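Local coordinates for protein single-stranded-DNA-specific exonuclease RecJ (Thermus thermophilus, PDB 2ZXR) that degrades single-stranded DNA in the 5' to 3' direction as a divalent-metal-dependent exonuclease and has no detectable activity on single-stranded RNA, at residues L381-L389 and A397-A405. Numbering follows the deposited sequence.
Sequences LRSAEDLLL and AAGFAMDEA
Leu388 and Met402 bring the two backbones closest, their CA atoms 4.8 Å apart, whereas Leu381, in the last turn of helix 377-383, stands farther from strand 397-401. Just past the 3-10 turn at 385-387, Leu389 N donates to Ala401 O (3.1 Å), next to the backbone pairing of Ala401 with Arg390. A water near this bond donates to Leu387 O and accepts from Asp403 N, joining the two segments beside the Asx turn in which Asp403 OD1 accepts from Ala405 N.

Two leucines reach the Phe400 ring from the same side, spread along it. With chi1 at 60° the ring leaves the strand with that side turned to segment 381-389: CD2 touches Leu381 CD1 at 3.7 Å, and CD1 touches Leu388 CD2 at 3.7 Å, both methyls arriving obliquely. Leu381 crosses Phe400 at about a right angle; its CD2 also touches Phe400 CD2 and CE2, and its CD1 reaches Ala398 CB at 3.7 Å. Leu388 CD2 bridges onward to Met402 SD (3.6 Å), while Met402 CG packs against Leu387 O. At a more exposed margin, Leu389 CB lies against Ala401 O, and its CG and CD1 lie alongside Met402 CA.

Leu381 and Leu388 place the helix and turn on the face of the DHHA1 domain's mixed sheet that Phe410 of helix 407-419 also covers, leading into edge strand 390-393, which pairs antiparallel with 397-401 in a beta hairpin.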
loop_
_atom_site.group_PDB
_atom_site.type_symbol
_atom_site.label_atom_id
_atom_site.label_comp_id
_atom_site.label_asym_id
_atom_site.label_seq_id
_atom_site.Cartn_x
_atom_site.Cartn_y
_atom_site.Cartn_z
ATOM N N LEU A 381 8.058 25.077 2.687
ATOM C CA LEU A 381 7.315 26.297 2.954
ATOM C C LEU A 381 8.101 27.110 3.976
ATOM O O LEU A 381 8.161 28.342 3.898
ATOM C CB LEU A 381 5.916 25.990 3.507
ATOM C CG LEU A 381 4.941 25.276 2.558
ATOM C CD1 LEU A 381 3.535 25.227 3.213
ATOM C CD2 LEU A 381 4.881 26.008 1.209
ATOM N N ARG A 382 8.697 26.418 4.946
ATOM C CA ARG A 382 9.482 27.112 5.960
ATOM C C ARG A 382 10.601 27.902 5.292
ATOM O O ARG A 382 10.852 29.031 5.662
ATOM C CB ARG A 382 10.072 26.117 6.962
ATOM C CG ARG A 382 10.924 26.749 8.055
ATOM C CD ARG A 382 10.840 25.896 9.306
ATOM N NE ARG A 382 9.426 25.689 9.631
ATOM C CZ ARG A 382 8.940 24.632 10.280
ATOM N NH1 ARG A 382 9.761 23.673 10.685
ATOM N NH2 ARG A 382 7.628 24.530 10.510
ATOM N N SER A 383 11.252 27.324 4.293
ATOM C CA SER A 383 12.339 28.018 3.612
ATOM C C SER A 383 11.873 29.316 2.968
ATOM O O SER A 383 12.678 30.200 2.714
ATOM C CB SER A 383 12.991 27.119 2.541
ATOM O OG SER A 383 12.238 27.060 1.332
ATOM N N ALA A 384 10.577 29.437 2.699
ATOM C CA ALA A 384 10.039 30.655 2.083
ATOM C C ALA A 384 9.001 31.335 2.993
ATOM O O ALA A 384 8.175 32.112 2.512
ATOM C CB ALA A 384 9.386 30.291 0.756
ATOM N N GLU A 385 9.066 31.069 4.299
ATOM C CA GLU A 385 8.062 31.582 5.230
ATOM C C GLU A 385 7.829 33.085 5.364
ATOM O O GLU A 385 6.708 33.515 5.671
ATOM C CB GLU A 385 8.285 30.988 6.623
ATOM C CG GLU A 385 9.482 31.543 7.368
ATOM C CD GLU A 385 9.717 30.807 8.678
ATOM O OE1 GLU A 385 8.775 30.725 9.505
ATOM O OE2 GLU A 385 10.843 30.304 8.876
ATOM N N ASP A 386 8.856 33.891 5.144
ATOM C CA ASP A 386 8.678 35.337 5.255
ATOM C C ASP A 386 7.618 35.828 4.254
ATOM O O ASP A 386 6.972 36.860 4.469
ATOM C CB ASP A 386 10.005 36.054 4.976
ATOM C CG ASP A 386 10.554 35.743 3.590
ATOM O OD1 ASP A 386 10.912 34.573 3.317
ATOM O OD2 ASP A 386 10.624 36.668 2.751
ATOM N N LEU A 387 7.449 35.069 3.174
ATOM C CA LEU A 387 6.520 35.397 2.086
ATOM C C LEU A 387 5.073 34.988 2.316
ATOM O O LEU A 387 4.191 35.371 1.561
ATOM C CB LEU A 387 7.000 34.704 0.810
ATOM C CG LEU A 387 7.908 35.314 -0.250
ATOM C CD1 LEU A 387 8.782 36.410 0.311
ATOM C CD2 LEU A 387 8.712 34.188 -0.871
ATOM N N LEU A 388 4.826 34.213 3.356
ATOM C CA LEU A 388 3.488 33.687 3.606
ATOM C C LEU A 388 2.697 34.337 4.722
ATOM O O LEU A 388 3.267 34.830 5.693
ATOM C CB LEU A 388 3.604 32.186 3.880
ATOM C CG LEU A 388 4.503 31.441 2.893
ATOM C CD1 LEU A 388 4.667 29.983 3.335
ATOM C CD2 LEU A 388 3.905 31.532 1.496
ATOM N N LEU A 389 1.380 34.322 4.581
ATOM C CA LEU A 389 0.502 34.881 5.591
ATOM C C LEU A 389 0.366 33.868 6.722
ATOM O O LEU A 389 0.125 34.224 7.882
ATOM C CB LEU A 389 -0.872 35.184 4.981
ATOM C CG LEU A 389 -0.801 36.266 3.906
ATOM C CD1 LEU A 389 -2.160 36.443 3.236
ATOM C CD2 LEU A 389 -0.323 37.592 4.573
ATOM N N ALA A 397 2.353 16.652 2.847
ATOM C CA ALA A 397 1.274 17.558 2.484
ATOM C C ALA A 397 1.329 18.769 3.372
ATOM O O ALA A 397 1.629 18.650 4.563
ATOM C CB ALA A 397 -0.068 16.865 2.655
ATOM N N ALA A 398 1.025 19.938 2.814
ATOM C CA ALA A 398 1.057 21.165 3.610
ATOM C C ALA A 398 0.119 22.181 3.003
ATOM O O ALA A 398 -0.296 22.032 1.867
ATOM C CB ALA A 398 2.498 21.726 3.678
ATOM N N GLY A 399 -0.229 23.203 3.761
ATOM C CA GLY A 399 -1.136 24.210 3.246
ATOM C C GLY A 399 -0.641 25.588 3.652
ATOM O O GLY A 399 0.127 25.716 4.614
ATOM N N PHE A 400 -1.065 26.616 2.925
ATOM C CA PHE A 400 -0.655 27.968 3.258
ATOM C C PHE A 400 -1.579 28.987 2.643
ATOM O O PHE A 400 -2.517 28.634 1.940
ATOM C CB PHE A 400 0.808 28.221 2.826
ATOM C CG PHE A 400 1.078 28.066 1.333
ATOM C CD1 PHE A 400 1.155 29.191 0.499
ATOM C CD2 PHE A 400 1.291 26.809 0.769
ATOM C CE1 PHE A 400 1.450 29.057 -0.889
ATOM C CE2 PHE A 400 1.576 26.667 -0.597
ATOM C CZ PHE A 400 1.657 27.799 -1.430
ATOM N N ALA A 401 -1.346 30.255 2.964
ATOM C CA ALA A 401 -2.104 31.343 2.395
ATOM C C ALA A 401 -0.988 32.316 2.017
ATOM O O ALA A 401 0.077 32.333 2.660
ATOM C CB ALA A 401 -3.060 31.955 3.426
ATOM N N MET A 402 -1.227 33.130 0.995
ATOM C CA MET A 402 -0.209 34.049 0.520
ATOM C C MET A 402 -0.762 35.008 -0.530
ATOM O O MET A 402 -1.659 34.664 -1.309
ATOM C CB MET A 402 0.936 33.244 -0.099
ATOM C CG MET A 402 1.944 34.048 -0.902
ATOM S SD MET A 402 3.193 33.008 -1.741
ATOM C CE MET A 402 2.393 32.711 -3.308
ATOM N N ASP A 403 -0.218 36.220 -0.555
ATOM C CA ASP A 403 -0.652 37.202 -1.527
ATOM C C ASP A 403 -0.110 36.698 -2.863
ATOM O O ASP A 403 1.095 36.489 -3.007
ATOM C CB ASP A 403 -0.060 38.570 -1.176
ATOM C CG ASP A 403 -0.628 39.674 -2.030
ATOM O OD1 ASP A 403 -0.476 39.607 -3.262
ATOM O OD2 ASP A 403 -1.230 40.605 -1.471
ATOM N N GLU A 404 -0.989 36.483 -3.837
ATOM C CA GLU A 404 -0.530 35.983 -5.132
ATOM C C GLU A 404 0.515 36.863 -5.820
ATOM O O GLU A 404 1.213 36.412 -6.735
ATOM C CB GLU A 404 -1.722 35.758 -6.063
ATOM C CG GLU A 404 -2.682 34.702 -5.545
ATOM C CD GLU A 404 -3.833 34.406 -6.517
ATOM O OE1 GLU A 404 -4.030 35.185 -7.474
ATOM O OE2 GLU A 404 -4.544 33.395 -6.319
ATOM N N ALA A 405 0.651 38.111 -5.384
ATOM C CA ALA A 405 1.629 39.016 -6.010
ATOM C C ALA A 405 3.039 38.530 -5.727
ATOM O O ALA A 405 3.962 38.813 -6.475
ATOM C CB ALA A 405 1.451 40.465 -5.485
HETATM O O HOH W 1 1.525 36.875 1.670
#